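Side-chain contact in cytochrome C (Marichromatium purpuratum 984, PDB 5LO9), which probably oxidises thiosulfate to tetrathionate, or runs the reverse reaction, and passes electrons along covalently bound hemes c: residues 41-45 against 46-50. Numbering follows the deposited sequence.
Sequences AGLEP and AYLAT. With HEC (heme c), chain C.
Glu44 sits at the N-cap of helix 45-57, and its carbonyl starts the helix: Leu48 N bonds Glu44 O at 3.1 Å, nearly straight at 164°, while Tyr47 N makes a weak, bent bond to the same oxygen. Pro45, in the first turn, adds a bond from Ala49 N to Pro45 O, 3.0 Å. Leu43 folds back against the helix, its side chain crossing that of Leu48 at about a right angle, with Leu43 CD2 3.9 Å from Leu48 CD2. Leu43 CD2 also lies 4.0 Å from Tyr47 CE2, meeting the ring obliquely, and Leu48 CD2 goes on to touch the heme methyl CMA at 3.7 Å. With CG anti to the backbone N (chi1 175°), the Tyr47 ring extends beside the propionate, and Tyr47 OH lies 3.0 Å from heme O2A, within hydrogen-bonding distance, although its proton may go to another acceptor. A phenylalanine in its place would probably leave the propionate oxygen without this hydroxyl neighbour. Tyr47 also borders a second heme c and so lies where two heme pockets meet. Leu48 and Ala49 pack on helix 74-86 through Ser81, whereas Leu43 touches Pro138 and Tyr47 touches Arg159, both in loops.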
loop_
_atom_site.group_PDB
_atom_site.type_symbol
_atom_site.label_atom_id
_atom_site.label_comp_id
_atom_site.label_asym_id
_atom_site.label_seq_id
_atom_site.Cartn_x
_atom_site.Cartn_y
_atom_site.Cartn_z
ATOM N N ALA A 41 -20.338 31.360 34.389
ATOM C CA ALA A 41 -19.909 30.356 35.365
ATOM C C ALA A 41 -18.812 29.451 34.806
ATOM O O ALA A 41 -19.016 28.741 33.813
ATOM C CB ALA A 41 -21.106 29.514 35.786
ATOM N N GLY A 42 -17.661 29.443 35.473
ATOM C CA GLY A 42 -16.550 28.622 35.069
ATOM C C GLY A 42 -15.627 29.221 34.041
ATOM O O GLY A 42 -14.614 28.584 33.705
ATOM N N LEU A 43 -15.934 30.404 33.513
ATOM C CA LEU A 43 -15.029 31.023 32.557
ATOM C C LEU A 43 -13.746 31.432 33.268
ATOM O O LEU A 43 -13.746 31.741 34.455
ATOM C CB LEU A 43 -15.692 32.227 31.879
ATOM C CG LEU A 43 -16.465 31.920 30.590
ATOM C CD1 LEU A 43 -17.580 30.908 30.818
ATOM C CD2 LEU A 43 -17.039 33.193 30.021
ATOM N N GLU A 44 -12.652 31.455 32.524
ATOM C CA GLU A 44 -11.370 31.778 33.126
ATOM C C GLU A 44 -11.414 33.197 33.695
ATOM O O GLU A 44 -11.821 34.131 32.988
ATOM C CB GLU A 44 -10.272 31.651 32.079
ATOM C CG GLU A 44 -9.830 30.235 31.794
ATOM C CD GLU A 44 -8.807 29.667 32.771
ATOM O OE1 GLU A 44 -8.389 30.360 33.738
ATOM O OE2 GLU A 44 -8.428 28.499 32.540
ATOM N N PRO A 45 -11.036 33.403 34.956
ATOM C CA PRO A 45 -11.106 34.764 35.531
ATOM C C PRO A 45 -10.384 35.827 34.726
ATOM O O PRO A 45 -10.917 36.938 34.589
ATOM C CB PRO A 45 -10.471 34.593 36.923
ATOM C CG PRO A 45 -10.724 33.203 37.247
ATOM C CD PRO A 45 -10.574 32.436 35.951
ATOM N N ALA A 46 -9.213 35.527 34.165
ATOM C CA ALA A 46 -8.546 36.534 33.345
ATOM C C ALA A 46 -9.385 36.919 32.145
ATOM O O ALA A 46 -9.313 38.070 31.686
ATOM C CB ALA A 46 -7.205 36.054 32.824
ATOM N N TYR A 47 -10.133 35.958 31.585
ATOM C CA TYR A 47 -10.939 36.258 30.411
ATOM C C TYR A 47 -12.079 37.183 30.793
ATOM O O TYR A 47 -12.300 38.212 30.138
ATOM C CB TYR A 47 -11.461 34.979 29.768
ATOM C CG TYR A 47 -12.401 35.265 28.623
ATOM C CD1 TYR A 47 -11.922 35.597 27.352
ATOM C CD2 TYR A 47 -13.782 35.239 28.817
ATOM C CE1 TYR A 47 -12.813 35.884 26.283
ATOM C CE2 TYR A 47 -14.648 35.543 27.791
ATOM C CZ TYR A 47 -14.167 35.874 26.540
ATOM O OH TYR A 47 -15.086 36.173 25.573
ATOM N N LEU A 48 -12.780 36.866 31.887
ATOM C CA LEU A 48 -13.878 37.719 32.327
ATOM C C LEU A 48 -13.386 39.146 32.538
ATOM O O LEU A 48 -13.973 40.113 32.042
ATOM C CB LEU A 48 -14.481 37.160 33.608
ATOM C CG LEU A 48 -15.193 35.818 33.521
ATOM C CD1 LEU A 48 -15.493 35.249 34.956
ATOM C CD2 LEU A 48 -16.466 35.957 32.644
ATOM N N ALA A 49 -12.279 39.292 33.247
ATOM C CA ALA A 49 -11.758 40.618 33.500
ATOM C C ALA A 49 -11.372 41.323 32.209
ATOM O O ALA A 49 -11.574 42.534 32.076
ATOM C CB ALA A 49 -10.567 40.510 34.419
ATOM N N THR A 50 -10.753 40.608 31.274
ATOM C CA THR A 50 -10.409 41.220 29.992
ATOM C C THR A 50 -11.662 41.680 29.260
ATOM O O THR A 50 -11.679 42.755 28.652
ATOM C CB THR A 50 -9.611 40.239 29.128
ATOM O OG1 THR A 50 -8.324 40.061 29.695
ATOM C CG2 THR A 50 -9.436 40.743 27.689
HETATM FE FE HEC C . -23.224 41.182 32.166
HETATM C CHA HEC C . -22.024 40.183 29.044
HETATM C CHB HEC C . -20.088 40.437 33.614
HETATM C CHC HEC C . -24.311 42.525 35.222
HETATM C CHD HEC C . -26.431 41.695 30.797
HETATM N NA HEC C . -21.388 40.442 31.475
HETATM C C1A HEC C . -21.114 40.099 30.199
HETATM C C2A HEC C . -19.714 39.619 30.005
HETATM C C3A HEC C . -19.161 39.710 31.356
HETATM C C4A HEC C . -20.277 40.217 32.184
HETATM C CMA HEC C . -17.773 39.349 31.747
HETATM C CAA HEC C . -19.000 39.140 28.756
HETATM C CBA HEC C . -19.155 37.631 28.734
HETATM C CGA HEC C . -18.276 36.881 27.754
HETATM O O1A HEC C . -18.550 35.674 27.550
HETATM O O2A HEC C . -17.315 37.439 27.182
HETATM N NB HEC C . -22.369 41.416 34.053
HETATM C C1B HEC C . -21.138 41.048 34.420
HETATM C C2B HEC C . -20.846 41.359 35.825
HETATM C C3B HEC C . -22.082 41.978 36.310
HETATM C C4B HEC C . -22.956 41.973 35.127
HETATM C CMB HEC C . -19.585 41.062 36.555
HETATM C CAB HEC C . -22.358 42.525 37.674
HETATM C CBB HEC C . -21.322 43.599 37.972
HETATM N NC HEC C . -25.031 41.951 32.868
HETATM C C1C HEC C . -25.257 42.447 34.091
HETATM C C2C HEC C . -26.649 42.905 34.266
HETATM C C3C HEC C . -27.277 42.645 32.977
HETATM C C4C HEC C . -26.180 42.047 32.194
HETATM C CMC HEC C . -27.242 43.482 35.501
HETATM C CAC HEC C . -28.682 42.896 32.515
HETATM C CBC HEC C . -29.097 44.306 32.774
HETATM N ND HEC C . -24.070 40.988 30.273
HETATM C C1D HEC C . -25.339 41.243 29.942
HETATM C C2D HEC C . -25.623 41.000 28.522
HETATM C C3D HEC C . -24.349 40.552 27.986
HETATM C C4D HEC C . -23.438 40.595 29.160
HETATM C CMD HEC C . -26.915 41.183 27.796
HETATM C CAD HEC C . -24.073 40.235 26.545
HETATM C CBD HEC C . -23.332 41.474 26.042
HETATM C CGD HEC C . -22.987 41.371 24.586
HETATM O O1D HEC C . -21.960 41.963 24.142
HETATM O O2D HEC C . -23.778 40.711 23.892
#